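Local coordinates for Alr4995 protein (Nostoc sp., PDB 6LRF), which probably acts as a bifunctional enzyme, with arginine dihydrolase and ornithine cyclodeaminase activities in one chain, at residues B[594-599]-B[604-609]; B[518-523]-B[582-587]. All coordinates share one frame; numbering follows the deposited sequence.

Contact 1: B[594-599]-B[604-609]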
loop_
_atom_site.group_PDB
_atom_site.type_symbol
_atom_site.label_atom_id
_atom_site.label_comp_id
_atom_site.label_asym_id
_atom_site.label_seq_id
_atom_site.Cartn_x
_atom_site.Cartn_y
_atom_site.Cartn_z
ATOM N N PHE B 594 4.903 33.947 -1.279
ATOM C CA PHE B 594 4.259 32.659 -1.456
ATOM C C PHE B 594 3.315 32.765 -2.621
ATOM O O PHE B 594 2.865 33.855 -2.953
ATOM C CB PHE B 594 3.538 32.193 -0.182
ATOM C CG PHE B 594 2.485 33.144 0.315
ATOM C CD1 PHE B 594 2.792 34.100 1.279
ATOM C CD2 PHE B 594 1.185 33.074 -0.164
ATOM C CE1 PHE B 594 1.820 34.974 1.736
ATOM C CE2 PHE B 594 0.210 33.937 0.291
ATOM C CZ PHE B 594 0.527 34.892 1.242
ATOM N N VAL B 595 3.063 31.639 -3.276
ATOM C CA VAL B 595 2.073 31.593 -4.341
ATOM C C VAL B 595 1.137 30.433 -4.061
ATOM O O VAL B 595 1.581 29.291 -3.831
ATOM C CB VAL B 595 2.712 31.424 -5.742
ATOM C CG1 VAL B 595 1.629 31.365 -6.828
ATOM C CG2 VAL B 595 3.709 32.546 -6.026
ATOM N N LEU B 596 -0.155 30.725 -4.046
ATOM C CA LEU B 596 -1.159 29.679 -3.932
ATOM C C LEU B 596 -1.821 29.473 -5.295
ATOM O O LEU B 596 -2.560 30.329 -5.765
ATOM C CB LEU B 596 -2.195 30.040 -2.867
ATOM C CG LEU B 596 -1.613 30.429 -1.499
ATOM C CD1 LEU B 596 -2.710 30.837 -0.540
ATOM C CD2 LEU B 596 -0.798 29.297 -0.897
ATOM N N ALA B 597 -1.523 28.352 -5.941
ATOM C CA ALA B 597 -2.143 28.039 -7.233
ATOM C C ALA B 597 -3.477 27.389 -6.999
ATOM O O ALA B 597 -3.571 26.450 -6.205
ATOM C CB ALA B 597 -1.268 27.126 -8.052
ATOM N N GLY B 598 -4.505 27.866 -7.687
ATOM C CA GLY B 598 -5.833 27.308 -7.517
ATOM C C GLY B 598 -5.945 25.890 -8.050
ATOM O O GLY B 598 -5.042 25.400 -8.729
ATOM N N SER B 599 -7.064 25.240 -7.749
ATOM C CA SER B 599 -7.387 23.934 -8.310
ATOM C C SER B 599 -8.904 23.816 -8.457
ATOM O O SER B 599 -9.654 24.625 -7.894
ATOM C CB SER B 599 -6.831 22.808 -7.442
ATOM O OG SER B 599 -7.708 22.503 -6.377
ATOM N N GLY B 604 -13.899 28.323 -1.457
ATOM C CA GLY B 604 -13.711 29.763 -1.368
ATOM C C GLY B 604 -13.602 30.390 -2.746
ATOM O O GLY B 604 -14.623 30.663 -3.399
ATOM N N PRO B 605 -12.365 30.611 -3.212
ATOM C CA PRO B 605 -11.106 30.358 -2.491
ATOM C C PRO B 605 -10.696 31.501 -1.571
ATOM O O PRO B 605 -11.462 32.453 -1.378
ATOM C CB PRO B 605 -10.089 30.208 -3.623
ATOM C CG PRO B 605 -10.592 31.175 -4.673
ATOM C CD PRO B 605 -12.124 31.125 -4.576
ATOM N N LEU B 606 -9.500 31.405 -1.001
ATOM C CA LEU B 606 -8.904 32.558 -0.352
ATOM C C LEU B 606 -8.686 33.617 -1.421
ATOM O O LEU B 606 -8.559 33.296 -2.611
ATOM C CB LEU B 606 -7.591 32.193 0.345
ATOM C CG LEU B 606 -7.779 31.111 1.413
ATOM C CD1 LEU B 606 -6.436 30.652 1.939
ATOM C CD2 LEU B 606 -8.682 31.604 2.568
ATOM N N PRO B 607 -8.679 34.893 -1.018
ATOM C CA PRO B 607 -8.431 35.946 -2.008
ATOM C C PRO B 607 -7.005 35.892 -2.532
ATOM O O PRO B 607 -6.733 36.392 -3.618
ATOM C CB PRO B 607 -8.693 37.243 -1.229
ATOM C CG PRO B 607 -8.662 36.867 0.199
ATOM C CD PRO B 607 -9.051 35.426 0.300
ATOM N N ASP B 608 -6.098 35.283 -1.779
ATOM C CA ASP B 608 -4.709 35.177 -2.231
ATOM C C ASP B 608 -4.524 34.137 -3.345
ATOM O O ASP B 608 -3.544 34.181 -4.083
ATOM C CB ASP B 608 -3.793 34.812 -1.061
ATOM C CG ASP B 608 -3.749 35.907 0.019
ATOM O OD1 ASP B 608 -4.738 36.064 0.772
ATOM O OD2 ASP B 608 -2.718 36.604 0.105
ATOM N N THR B 609 -5.450 33.186 -3.436
ATOM C CA THR B 609 -5.292 32.046 -4.334
ATOM C C THR B 609 -5.444 32.479 -5.799
ATOM O O THR B 609 -6.422 33.129 -6.178
ATOM C CB THR B 609 -6.291 30.934 -3.977
ATOM O OG1 THR B 609 -6.049 30.515 -2.625
ATOM C CG2 THR B 609 -6.108 29.706 -4.891
#
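Strand 594-597, the outermost strand within this chain of the parallel sheet in the Rossmann-fold region, meets the loop that follows it, 604-609, where Leu596 faces Thr609. Within the loop, Leu606 to Thr609 form a type I beta turn, with a hydrogen bond from Thr609 N to Leu606 O. Thr609 then lies alongside the strand. Its CA makes a bent CA-H...O contact with Leu596 O, 3.5 Å away and 135° at the hydrogen. CG2 stands anti to the backbone N (OG1 chi1 -60°) and rests 3.6 Å from Gly598 CA. OG1 turns the other way, 3.9 Å from Leu596 CB. OG1 and Leu606 N both hydrogen-bond to Asn524 OD1, so one asparagine grips the loop at two points. Replacing Thr609 by an alanine would probably leave Asn524 without its hydroxyl mate and open a gap over Gly598. Leu596 runs its CD1 past Asp608 CB at 4.2 Å and reaches Leu606 CD1 at 4.5 Å. Asp608, whose OD1 accepts Ile570 N, sets OD2 at the edge of the Phe594 ring, near its plane, 3.8 Å from CZ, with carboxylate and ring 37° apart. Leu596 and Leu606 both pack on Ala527 of helix 524-536, Leu606 also meets Ile564 of helix 554-567, and Val595 turns away from the loop toward helix 613-624.

Contact 2: B[518-523]-B[582-587]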
loop_
_atom_site.group_PDB
_atom_site.type_symbol
_atom_site.label_atom_id
_atom_site.label_comp_id
_atom_site.label_asym_id
_atom_site.label_seq_id
_atom_site.Cartn_x
_atom_site.Cartn_y
_atom_site.Cartn_z
ATOM N N GLN B 518 13.115 30.533 1.192
ATOM C CA GLN B 518 13.067 31.813 0.480
ATOM C C GLN B 518 11.788 31.992 -0.326
ATOM O O GLN B 518 11.475 33.090 -0.772
ATOM C CB GLN B 518 14.281 31.958 -0.452
ATOM C CG GLN B 518 15.554 32.394 0.276
ATOM C CD GLN B 518 16.019 31.379 1.302
ATOM O OE1 GLN B 518 16.311 30.229 0.966
ATOM N NE2 GLN B 518 16.092 31.800 2.563
ATOM N N ALA B 519 11.051 30.909 -0.520
ATOM C CA ALA B 519 9.765 30.994 -1.197
ATOM C C ALA B 519 8.929 29.773 -0.866
ATOM O O ALA B 519 9.457 28.696 -0.634
ATOM C CB ALA B 519 9.947 31.124 -2.709
ATOM N N LEU B 520 7.617 29.960 -0.862
ATOM C CA LEU B 520 6.675 28.902 -0.555
ATOM C C LEU B 520 5.625 28.781 -1.665
ATOM O O LEU B 520 4.939 29.744 -2.007
ATOM C CB LEU B 520 6.002 29.176 0.781
ATOM C CG LEU B 520 4.959 28.159 1.204
ATOM C CD1 LEU B 520 5.634 26.837 1.390
ATOM C CD2 LEU B 520 4.311 28.619 2.513
ATOM N N LEU B 521 5.499 27.585 -2.221
ATOM C CA LEU B 521 4.533 27.339 -3.294
ATOM C C LEU B 521 3.547 26.273 -2.847
ATOM O O LEU B 521 3.952 25.219 -2.353
ATOM C CB LEU B 521 5.246 26.894 -4.575
ATOM C CG LEU B 521 6.379 27.806 -5.042
ATOM C CD1 LEU B 521 7.059 27.234 -6.298
ATOM C CD2 LEU B 521 5.833 29.200 -5.312
ATOM N N GLY B 522 2.256 26.543 -3.000
ATOM C CA GLY B 522 1.263 25.554 -2.634
ATOM C C GLY B 522 -0.095 25.843 -3.212
ATOM O O GLY B 522 -0.227 26.591 -4.181
ATOM N N GLY B 523 -1.120 25.246 -2.615
ATOM C CA GLY B 523 -2.478 25.463 -3.072
ATOM C C GLY B 523 -3.320 26.186 -2.033
ATOM O O GLY B 523 -2.825 26.630 -0.983
ATOM N N GLY B 582 1.880 30.267 12.721
ATOM C CA GLY B 582 1.756 29.225 11.722
ATOM C C GLY B 582 2.524 29.527 10.457
ATOM O O GLY B 582 3.217 30.551 10.363
ATOM N N VAL B 583 2.399 28.639 9.475
ATOM C CA VAL B 583 3.164 28.764 8.238
ATOM C C VAL B 583 2.898 30.088 7.530
ATOM O O VAL B 583 3.826 30.849 7.269
ATOM C CB VAL B 583 2.868 27.585 7.274
ATOM C CG1 VAL B 583 3.596 27.775 5.945
ATOM C CG2 VAL B 583 3.272 26.274 7.930
HETATM N N MSE B 584 1.633 30.377 7.232
HETATM C CA MSE B 584 1.307 31.575 6.463
HETATM C C MSE B 584 1.700 32.829 7.267
HETATM O O MSE B 584 2.191 33.810 6.713
HETATM C CB MSE B 584 -0.185 31.587 6.080
HETATM C CG MSE B 584 -0.668 30.293 5.390
HETATM SE SE MSE B 584 0.482 29.798 3.869
HETATM C CE MSE B 584 0.115 31.420 2.859
ATOM N N TYR B 585 1.522 32.766 8.579
ATOM C CA TYR B 585 1.944 33.848 9.476
ATOM C C TYR B 585 3.429 34.164 9.348
ATOM O O TYR B 585 3.808 35.318 9.188
ATOM C CB TYR B 585 1.643 33.495 10.935
ATOM C CG TYR B 585 2.228 34.489 11.934
ATOM C CD1 TYR B 585 1.571 35.682 12.229
ATOM C CD2 TYR B 585 3.439 34.233 12.577
ATOM C CE1 TYR B 585 2.100 36.588 13.139
ATOM C CE2 TYR B 585 3.980 35.134 13.484
ATOM C CZ TYR B 585 3.304 36.308 13.759
ATOM O OH TYR B 585 3.832 37.200 14.656
ATOM N N GLU B 586 4.268 33.139 9.441
ATOM C CA GLU B 586 5.709 33.347 9.327
ATOM C C GLU B 586 6.098 33.892 7.958
ATOM O O GLU B 586 7.038 34.685 7.857
ATOM C CB GLU B 586 6.483 32.052 9.603
ATOM C CG GLU B 586 6.378 31.516 11.044
ATOM C CD GLU B 586 6.823 32.518 12.129
ATOM O OE1 GLU B 586 7.475 33.545 11.810
ATOM O OE2 GLU B 586 6.508 32.270 13.318
ATOM N N CYS B 587 5.390 33.483 6.900
ATOM C CA CYS B 587 5.689 34.022 5.565
ATOM C C CYS B 587 5.421 35.520 5.534
ATOM O O CYS B 587 6.226 36.293 5.009
ATOM C CB CYS B 587 4.874 33.328 4.463
ATOM S SG CYS B 587 5.450 31.664 4.097
#
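Leu520, on strand 519-523 of the Rossmann-type parallel sheet, pushes one methyl into the side of helix 583-589. The packing is a strand against a helix, with segment axes 10.5 Å apart at closest approach and 142° between their directions. The bump is Leu520 CD2. The hollow is formed by Val583 and Met584 on the first helical turn and Cys587 one turn further on. Val583 CG1 makes one wall, 3.6 Å from CD2, and the two side chains cross at about a right angle. Met584, a selenomethionine, bends its chain round so that SE comes within 4.2 Å of the same methyl. Leu520 carries CG anti to the backbone N (chi1 178°), and its second torsion (chi2 63°, to CD1) sets CD2 anti to CA, directed at the helix. The contact is apolar and buried. Phe594 of the next strand touches Leu520, Met584 and Cys587, and Ile512 of helix 505-513 packs on Val583 and Cys587. At the start of the helix Gly582 is the N-cap residue, and Asp530 accepts the N-H groups of Val583 and Met584. Cys587 completes the hollow from one helical turn beyond Val583: its SG lies 3.6 Å from Leu520 CD2 and 4.2 Å from Leu520 CB.

How the contacts relate
Along the chain, strand 519-523 comes first. Helix 524-536 and a further run of helices and short strands follow before the chain returns at 582-587, where contact 2 closes a long loop. Helix 583-589 then leads into strand 594-597. Contact 1 closes a short loop just after that strand, before helix 613-624. The two contacts lie in series, neither nested nor crossing. They meet in the sheet, because strand 594-597 runs parallel beside strand 519-523. Ala597 N to Gly522 O and Gly522 N to Val595 O are probable hydrogen bonds between them. Contact 2 joins the sheet to a covering helix, while contact 1 joins its outermost strand within this chain to a loop.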